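Local atomic coordinates of uncharacterized protein Rv1825/MT1873 (Mycobacterium tuberculosis, PDB entry 3GMG), a protein that is of unknown function but belongs to the UPF0749 (DUF881) family and is probably membrane-associated, this chain being its C-terminal part. Residues Val53-Ala66 with Thr114-Gln126. Numbering follows the deposited sequence.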
# COMPACT_ATOMS: atom_id res chain seq x y z
N VAL A 53 9.77 13.52 -4.57
CA VAL A 53 8.96 14.19 -5.58
C VAL A 53 8.19 13.14 -6.40
O VAL A 53 7.01 13.34 -6.68
CB VAL A 53 9.80 15.06 -6.53
CG1 VAL A 53 8.94 15.68 -7.61
CG2 VAL A 53 10.53 16.15 -5.73
N MET A 54 8.84 12.04 -6.75
CA MET A 54 8.14 11.00 -7.51
C MET A 54 7.06 10.32 -6.67
O MET A 54 5.97 9.99 -7.16
CB MET A 54 9.13 9.99 -8.11
CG MET A 54 8.47 8.95 -9.01
SD MET A 54 7.76 9.58 -10.57
CE MET A 54 9.28 9.80 -11.54
N ILE A 55 7.33 10.13 -5.38
CA ILE A 55 6.32 9.60 -4.47
C ILE A 55 5.12 10.57 -4.40
O ILE A 55 3.96 10.13 -4.44
CB ILE A 55 6.89 9.37 -3.06
CG1 ILE A 55 7.90 8.22 -3.08
CG2 ILE A 55 5.76 9.09 -2.07
CD1 ILE A 55 8.89 8.27 -1.93
N ASP A 56 5.39 11.87 -4.33
CA ASP A 56 4.32 12.89 -4.37
C ASP A 56 3.49 12.84 -5.67
O ASP A 56 2.26 12.99 -5.64
CB ASP A 56 4.88 14.31 -4.21
CG ASP A 56 5.40 14.61 -2.79
OD1 ASP A 56 5.12 13.85 -1.84
OD2 ASP A 56 6.10 15.64 -2.66
N VAL A 57 4.14 12.63 -6.81
CA VAL A 57 3.42 12.51 -8.08
C VAL A 57 2.42 11.35 -7.97
O VAL A 57 1.24 11.49 -8.33
CB VAL A 57 4.38 12.25 -9.28
CG1 VAL A 57 3.58 11.81 -10.53
CG2 VAL A 57 5.23 13.46 -9.60
N ILE A 58 2.88 10.22 -7.50
CA ILE A 58 2.05 9.01 -7.41
C ILE A 58 0.88 9.26 -6.47
O ILE A 58 -0.27 8.93 -6.78
CB ILE A 58 2.88 7.81 -6.92
CG1 ILE A 58 3.94 7.42 -7.96
CG2 ILE A 58 1.99 6.59 -6.64
CD1 ILE A 58 4.99 6.48 -7.39
N ASN A 59 1.16 9.86 -5.32
CA ASN A 59 0.10 10.06 -4.33
C ASN A 59 -0.90 11.12 -4.76
O ASN A 59 -2.10 11.01 -4.47
CB ASN A 59 0.71 10.42 -2.97
CG ASN A 59 1.29 9.21 -2.26
OD1 ASN A 59 0.80 8.09 -2.45
ND2 ASN A 59 2.30 9.43 -1.42
N GLU A 60 -0.46 12.14 -5.49
CA GLU A 60 -1.37 13.13 -6.05
C GLU A 60 -2.31 12.47 -7.07
O GLU A 60 -3.51 12.73 -7.10
CB GLU A 60 -0.61 14.31 -6.68
CG GLU A 60 0.01 15.20 -5.63
CD GLU A 60 1.02 16.18 -6.17
OE1 GLU A 60 0.93 16.55 -7.35
OE2 GLU A 60 1.93 16.55 -5.39
N LEU A 61 -1.76 11.62 -7.93
CA LEU A 61 -2.57 10.93 -8.93
C LEU A 61 -3.57 9.98 -8.27
O LEU A 61 -4.72 9.91 -8.69
CB LEU A 61 -1.69 10.18 -9.94
CG LEU A 61 -0.85 11.08 -10.86
CD1 LEU A 61 0.20 10.21 -11.58
CD2 LEU A 61 -1.73 11.84 -11.84
N ARG A 62 -3.11 9.26 -7.25
CA ARG A 62 -4.02 8.40 -6.48
C ARG A 62 -5.13 9.21 -5.84
O ARG A 62 -6.30 8.80 -5.88
CB ARG A 62 -3.27 7.68 -5.39
CG ARG A 62 -2.41 6.60 -5.88
CD ARG A 62 -1.60 6.07 -4.73
NE ARG A 62 -0.87 4.86 -5.09
CZ ARG A 62 0.24 4.44 -4.50
NH1 ARG A 62 0.80 5.13 -3.51
NH2 ARG A 62 0.81 3.32 -4.91
N ALA A 63 -4.78 10.37 -5.27
CA ALA A 63 -5.77 11.25 -4.64
C ALA A 63 -6.88 11.55 -5.65
O ALA A 63 -8.06 11.36 -5.34
CB ALA A 63 -5.14 12.56 -4.11
N ALA A 64 -6.48 11.89 -6.88
CA ALA A 64 -7.36 12.32 -7.95
C ALA A 64 -8.12 11.17 -8.63
O ALA A 64 -8.78 11.40 -9.65
CB ALA A 64 -6.55 13.08 -9.01
N GLY A 65 -7.98 9.96 -8.11
CA GLY A 65 -8.76 8.82 -8.53
C GLY A 65 -8.12 7.96 -9.61
O GLY A 65 -8.80 7.18 -10.26
N ALA A 66 -6.81 8.07 -9.80
CA ALA A 66 -6.14 7.20 -10.74
C ALA A 66 -6.37 5.74 -10.45
O ALA A 66 -6.21 5.29 -9.31
CB ALA A 66 -4.63 7.49 -10.78
N THR A 114 -9.47 15.92 -13.71
CA THR A 114 -9.20 15.79 -12.27
C THR A 114 -7.72 15.48 -12.04
O THR A 114 -7.09 16.05 -11.15
CB THR A 114 -10.05 14.71 -11.62
OG1 THR A 114 -11.43 14.93 -11.97
CG2 THR A 114 -9.90 14.72 -10.11
N LEU A 115 -7.19 14.54 -12.83
CA LEU A 115 -5.76 14.21 -12.73
C LEU A 115 -4.92 15.43 -13.05
O LEU A 115 -3.96 15.69 -12.37
CB LEU A 115 -5.42 13.06 -13.70
CG LEU A 115 -6.13 11.74 -13.40
CD1 LEU A 115 -5.95 10.73 -14.54
CD2 LEU A 115 -5.66 11.12 -12.10
N ALA A 116 -5.28 16.20 -14.08
CA ALA A 116 -4.54 17.41 -14.41
C ALA A 116 -4.63 18.45 -13.30
O ALA A 116 -3.64 19.09 -12.97
CB ALA A 116 -5.01 18.00 -15.73
N ALA A 117 -5.82 18.61 -12.73
CA ALA A 117 -6.00 19.55 -11.61
C ALA A 117 -5.08 19.21 -10.45
O ALA A 117 -4.46 20.11 -9.87
CB ALA A 117 -7.46 19.57 -11.14
N ALA A 118 -4.96 17.92 -10.12
CA ALA A 118 -4.09 17.49 -9.04
C ALA A 118 -2.67 17.93 -9.30
O ALA A 118 -1.97 18.41 -8.41
CB ALA A 118 -4.16 15.98 -8.82
N MET A 119 -2.22 17.75 -10.55
CA MET A 119 -0.86 18.16 -10.88
C MET A 119 -0.62 19.65 -10.70
O MET A 119 0.50 20.04 -10.42
CB MET A 119 -0.48 17.73 -12.31
CG MET A 119 -0.28 16.24 -12.51
SD MET A 119 1.01 15.41 -11.52
CE MET A 119 -0.11 14.80 -10.33
N ASN A 120 -1.66 20.47 -10.84
CA ASN A 120 -1.53 21.91 -10.74
C ASN A 120 -1.76 22.51 -9.34
O ASN A 120 -1.72 23.71 -9.18
CB ASN A 120 -2.45 22.57 -11.76
CG ASN A 120 -1.99 22.32 -13.19
OD1 ASN A 120 -0.78 22.35 -13.46
ND2 ASN A 120 -2.93 22.07 -14.09
N ILE A 121 -1.92 21.67 -8.33
CA ILE A 121 -2.14 22.18 -6.97
C ILE A 121 -0.80 22.69 -6.45
O ILE A 121 0.21 21.98 -6.51
CB ILE A 121 -2.69 21.09 -6.06
CG1 ILE A 121 -4.07 20.65 -6.51
CG2 ILE A 121 -2.77 21.57 -4.60
CD1 ILE A 121 -4.58 19.44 -5.77
N PRO A 122 -0.77 23.94 -5.94
CA PRO A 122 0.50 24.46 -5.43
C PRO A 122 1.01 23.68 -4.24
O PRO A 122 0.23 23.14 -3.45
CB PRO A 122 0.17 25.91 -5.04
CG PRO A 122 -1.13 26.22 -5.62
CD PRO A 122 -1.86 24.92 -5.82
N GLY A 123 2.33 23.60 -4.12
CA GLY A 123 2.98 22.99 -2.97
C GLY A 123 3.27 21.51 -3.07
O GLY A 123 3.71 20.91 -2.10
N GLY A 124 3.03 20.91 -4.23
CA GLY A 124 3.28 19.49 -4.38
C GLY A 124 4.38 19.16 -5.38
O GLY A 124 5.39 19.87 -5.49
N ALA A 125 4.18 18.07 -6.11
CA ALA A 125 5.21 17.51 -6.96
C ALA A 125 5.65 18.46 -8.06
O ALA A 125 6.85 18.59 -8.32
CB ALA A 125 4.74 16.20 -7.58
N GLN A 126 4.71 19.13 -8.72
CA GLN A 126 5.10 20.01 -9.83
C GLN A 126 5.94 21.17 -9.32
O GLN A 126 6.92 21.56 -9.97
CB GLN A 126 3.91 20.54 -10.63
CG GLN A 126 4.37 21.41 -11.79
CD GLN A 126 3.33 21.74 -12.83
OE1 GLN A 126 3.68 22.31 -13.86
NE2 GLN A 126 2.04 21.40 -12.59
O HOH W 1 7.44 17.60 -4.12
O HOH W 2 1.89 18.86 -8.33
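E60 and A125 meet where a carboxylate reaches from one helix to the first turn of another, a worked example of a side chain binding a helix start from outside. With CG anti to the carbonyl carbon (chi1 -72°) and the chain extended beyond it, E60 points its carboxylate across to the turn before helix 125-131. Its OE2 accepts the backbone N-H of A125 through the syn lone pair, at 2.8 Å from A125 N and with a fairly straight N-H...O angle of 157°. The second oxygen, E60 OE1, accepts a hydrogen bond from a water 2.7 Å away; that water also donates to M119 O and accepts from Q126 N, so the carboxylate and this water together link the end of helix 112-119 to the start of helix 125-131. The helix start would probably favour the charged form. G124, at the N-cap, brings its CA against E60 OE2.

A125 inserts its methyl as a knob among V53, D56, V57 and E60, tightly enough that CB lies 3.4 Å from V57 CG2. Farther along, L115 turns CD2 onto A64 CB at 3.8 Å and onto A66 CB, while A118 CB meets A64 CB at 3.8 Å. The bent chain of M119 lays CE between E60 OE1 and L61 CD2, 3.7 Å from the latter.

The segments 53-63 and 114-119 run roughly antiparallel, at 138°, and their helices, 51-63 and 112-119, lie on one face of the five-stranded antiparallel sheet: V57, L61, L115 and M119 all rest on strand 37-43, while L61 also reaches strands 68-72 and 104-109, and M119 strand 135-141.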